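Putative acetyltransferase Sthe_0691 (Sphaerobacter thermophilus, PDB 3SHP) is a putative acetyltransferase, probably transferring acetyl groups from acetyl-CoA to a substrate that has not been identified. Local coordinates at residues A[71-77]-A[89-95]. Sequence-based numbering, arbitrary orientation.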
loop_
_atom_site.group_PDB
_atom_site.type_symbol
_atom_site.label_atom_id
_atom_site.label_comp_id
_atom_site.label_asym_id
_atom_site.label_seq_id
_atom_site.Cartn_x
_atom_site.Cartn_y
_atom_site.Cartn_z
ATOM N N ALA A 71 9.004 31.633 11.237
ATOM C CA ALA A 71 8.469 30.368 10.762
ATOM C C ALA A 71 9.585 29.521 10.169
ATOM O O ALA A 71 10.447 30.020 9.433
ATOM C CB ALA A 71 7.400 30.617 9.724
ATOM N N VAL A 72 9.566 28.231 10.487
ATOM C CA VAL A 72 10.490 27.299 9.848
ATOM C C VAL A 72 9.892 27.025 8.469
ATOM O O VAL A 72 8.801 26.440 8.378
ATOM C CB VAL A 72 10.641 26.002 10.681
ATOM C CG1 VAL A 72 11.444 24.922 9.894
ATOM C CG2 VAL A 72 11.290 26.315 12.066
ATOM N N VAL A 73 10.577 27.478 7.414
ATOM C CA VAL A 73 10.071 27.378 6.057
ATOM C C VAL A 73 10.755 26.265 5.246
ATOM O O VAL A 73 10.347 25.948 4.109
ATOM C CB VAL A 73 10.156 28.737 5.315
ATOM C CG1 VAL A 73 9.357 29.805 6.065
ATOM C CG2 VAL A 73 11.641 29.171 5.105
ATOM N N GLY A 74 11.785 25.653 5.824
ATOM C CA GLY A 74 12.401 24.533 5.178
ATOM C C GLY A 74 13.534 23.991 5.995
ATOM O O GLY A 74 13.746 24.418 7.138
ATOM N N SER A 75 14.271 23.056 5.407
ATOM C CA SER A 75 15.398 22.443 6.071
ATOM C C SER A 75 16.483 22.193 5.046
ATOM O O SER A 75 16.223 22.092 3.845
ATOM C CB SER A 75 14.979 21.117 6.711
ATOM O OG SER A 75 14.581 20.214 5.707
ATOM N N CYS A 76 17.711 22.122 5.520
ATOM C CA CYS A 76 18.809 21.775 4.655
ATOM C C CYS A 76 19.438 20.540 5.266
ATOM O O CYS A 76 19.969 20.592 6.394
ATOM C CB CYS A 76 19.807 22.931 4.569
ATOM S SG CYS A 76 21.262 22.474 3.598
ATOM N N ARG A 77 19.382 19.427 4.543
ATOM C CA ARG A 77 20.001 18.208 5.047
ATOM C C ARG A 77 21.425 18.048 4.533
ATOM O O ARG A 77 21.672 18.066 3.333
ATOM C CB ARG A 77 19.175 16.974 4.712
ATOM C CG ARG A 77 19.675 15.782 5.505
ATOM C CD ARG A 77 18.929 14.491 5.194
ATOM N NE ARG A 77 17.537 14.488 5.623
ATOM C CZ ARG A 77 17.118 14.146 6.845
ATOM N NH1 ARG A 77 17.993 13.799 7.803
ATOM N NH2 ARG A 77 15.807 14.144 7.108
ATOM N N PHE A 89 17.700 20.291 -0.083
ATOM C CA PHE A 89 16.803 21.179 0.646
ATOM C C PHE A 89 15.409 20.595 0.582
ATOM O O PHE A 89 15.043 19.980 -0.424
ATOM C CB PHE A 89 16.784 22.575 0.005
ATOM C CG PHE A 89 18.123 23.259 0.001
ATOM C CD1 PHE A 89 18.516 24.052 1.071
ATOM C CD2 PHE A 89 18.993 23.099 -1.068
ATOM C CE1 PHE A 89 19.753 24.686 1.076
ATOM C CE2 PHE A 89 20.243 23.720 -1.073
ATOM C CZ PHE A 89 20.623 24.528 0.003
ATOM N N HIS A 90 14.642 20.798 1.646
ATOM C CA HIS A 90 13.250 20.389 1.704
ATOM C C HIS A 90 12.490 21.638 2.123
ATOM O O HIS A 90 12.636 22.076 3.253
ATOM C CB HIS A 90 13.031 19.300 2.758
ATOM C CG HIS A 90 13.782 18.031 2.509
ATOM N ND1 HIS A 90 13.303 17.030 1.686
ATOM C CD2 HIS A 90 14.970 17.586 2.988
ATOM C CE1 HIS A 90 14.169 16.031 1.660
ATOM N NE2 HIS A 90 15.185 16.340 2.448
HETATM N N MSE A 91 11.705 22.228 1.227
HETATM C CA MSE A 91 10.972 23.469 1.564
HETATM C C MSE A 91 9.527 23.145 1.931
HETATM O O MSE A 91 8.982 22.173 1.430
HETATM C CB MSE A 91 11.003 24.462 0.394
HETATM C CG MSE A 91 12.414 24.696 -0.145
HETATM SE SE MSE A 91 13.656 25.353 1.213
HETATM C CE MSE A 91 12.844 27.077 1.475
ATOM N N ALA A 92 8.911 23.942 2.802
ATOM C CA ALA A 92 7.518 23.710 3.158
ATOM C C ALA A 92 6.645 23.855 1.915
ATOM O O ALA A 92 6.839 24.762 1.122
ATOM C CB ALA A 92 7.055 24.660 4.258
ATOM N N PRO A 93 5.704 22.928 1.730
ATOM C CA PRO A 93 4.814 22.939 0.569
ATOM C C PRO A 93 3.823 24.109 0.559
ATOM O O PRO A 93 3.348 24.486 -0.520
ATOM C CB PRO A 93 4.046 21.599 0.688
ATOM C CG PRO A 93 4.064 21.308 2.174
ATOM C CD PRO A 93 5.456 21.770 2.603
ATOM N N TRP A 94 3.518 24.666 1.730
ATOM C CA TRP A 94 2.615 25.817 1.825
ATOM C C TRP A 94 3.285 27.145 1.451
ATOM O O TRP A 94 2.620 28.177 1.417
ATOM C CB TRP A 94 2.004 25.932 3.222
ATOM C CG TRP A 94 2.987 25.815 4.379
ATOM C CD1 TRP A 94 3.249 24.694 5.123
ATOM C CD2 TRP A 94 3.810 26.860 4.933
ATOM N NE1 TRP A 94 4.169 24.982 6.108
ATOM C CE2 TRP A 94 4.532 26.296 6.017
ATOM C CE3 TRP A 94 3.985 28.221 4.635
ATOM C CZ2 TRP A 94 5.441 27.026 6.780
ATOM C CZ3 TRP A 94 4.882 28.965 5.405
ATOM C CH2 TRP A 94 5.614 28.353 6.468
ATOM N N LEU A 95 4.585 27.129 1.172
ATOM C CA LEU A 95 5.262 28.379 0.845
ATOM C C LEU A 95 4.754 28.968 -0.466
ATOM O O LEU A 95 4.444 28.237 -1.406
ATOM C CB LEU A 95 6.769 28.186 0.782
ATOM C CG LEU A 95 7.543 28.287 2.085
ATOM C CD1 LEU A 95 8.996 27.910 1.795
ATOM C CD2 LEU A 95 7.486 29.703 2.678
HETATM O O HOH W 1 16.657 14.218 2.783
#
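Cys76 and Phe89 face each other in a non-hydrogen-bonded pair of two antiparallel strands, their side chains on the same face of the sheet, where Phe89 packs on Leu106 of helix 98-116. With SG anti to the backbone N (chi1 175°), the cysteine brings its sulfur obliquely against the phenyl ring, a Cys sulfur-aromatic contact with SG 4.3 Å from the ring centroid of Phe89. Next along, Ser75 and His90 form the hydrogen-bonded pair, Ser75 N giving to His90 O at 2.9 Å and His90 N returning to Ser75 O. Their side chains rise on the other face of the sheet, where Ser75 OG, in one of two conformers, sits at the imidazole edge, 3.5 Å from CB of His90. One water lies in the imidazole plane, 2.6 Å from His90 NE2, and links it weakly to NE of Arg77. Gly74 and selenomethionine Met91 form a further non-hydrogen-bonded pair, and the Met91 chain, bent at chi2 and chi3, brings its CE to 3.8 Å from Val73 O. Beyond Met91 the strand ends, but Ala92 N still makes a bond of 2.8 Å to Val73 O. Val73 then packs at about a right angle against two side chains of the turn Ala92-Leu95: its CB is 3.8 Å from Leu95 CD1, and its CG1 is 4.0 Å from Trp94 CH2. Trp94 stacks in turn on His25 of a second subunit. Val73 and Gly74 both face Ile64, a classic beta bulge where strand 72-80 pairs with strand 58-66, beside the hairpin with strand 84-91 in what is probably a GNAT-type acetyltransferase sheet.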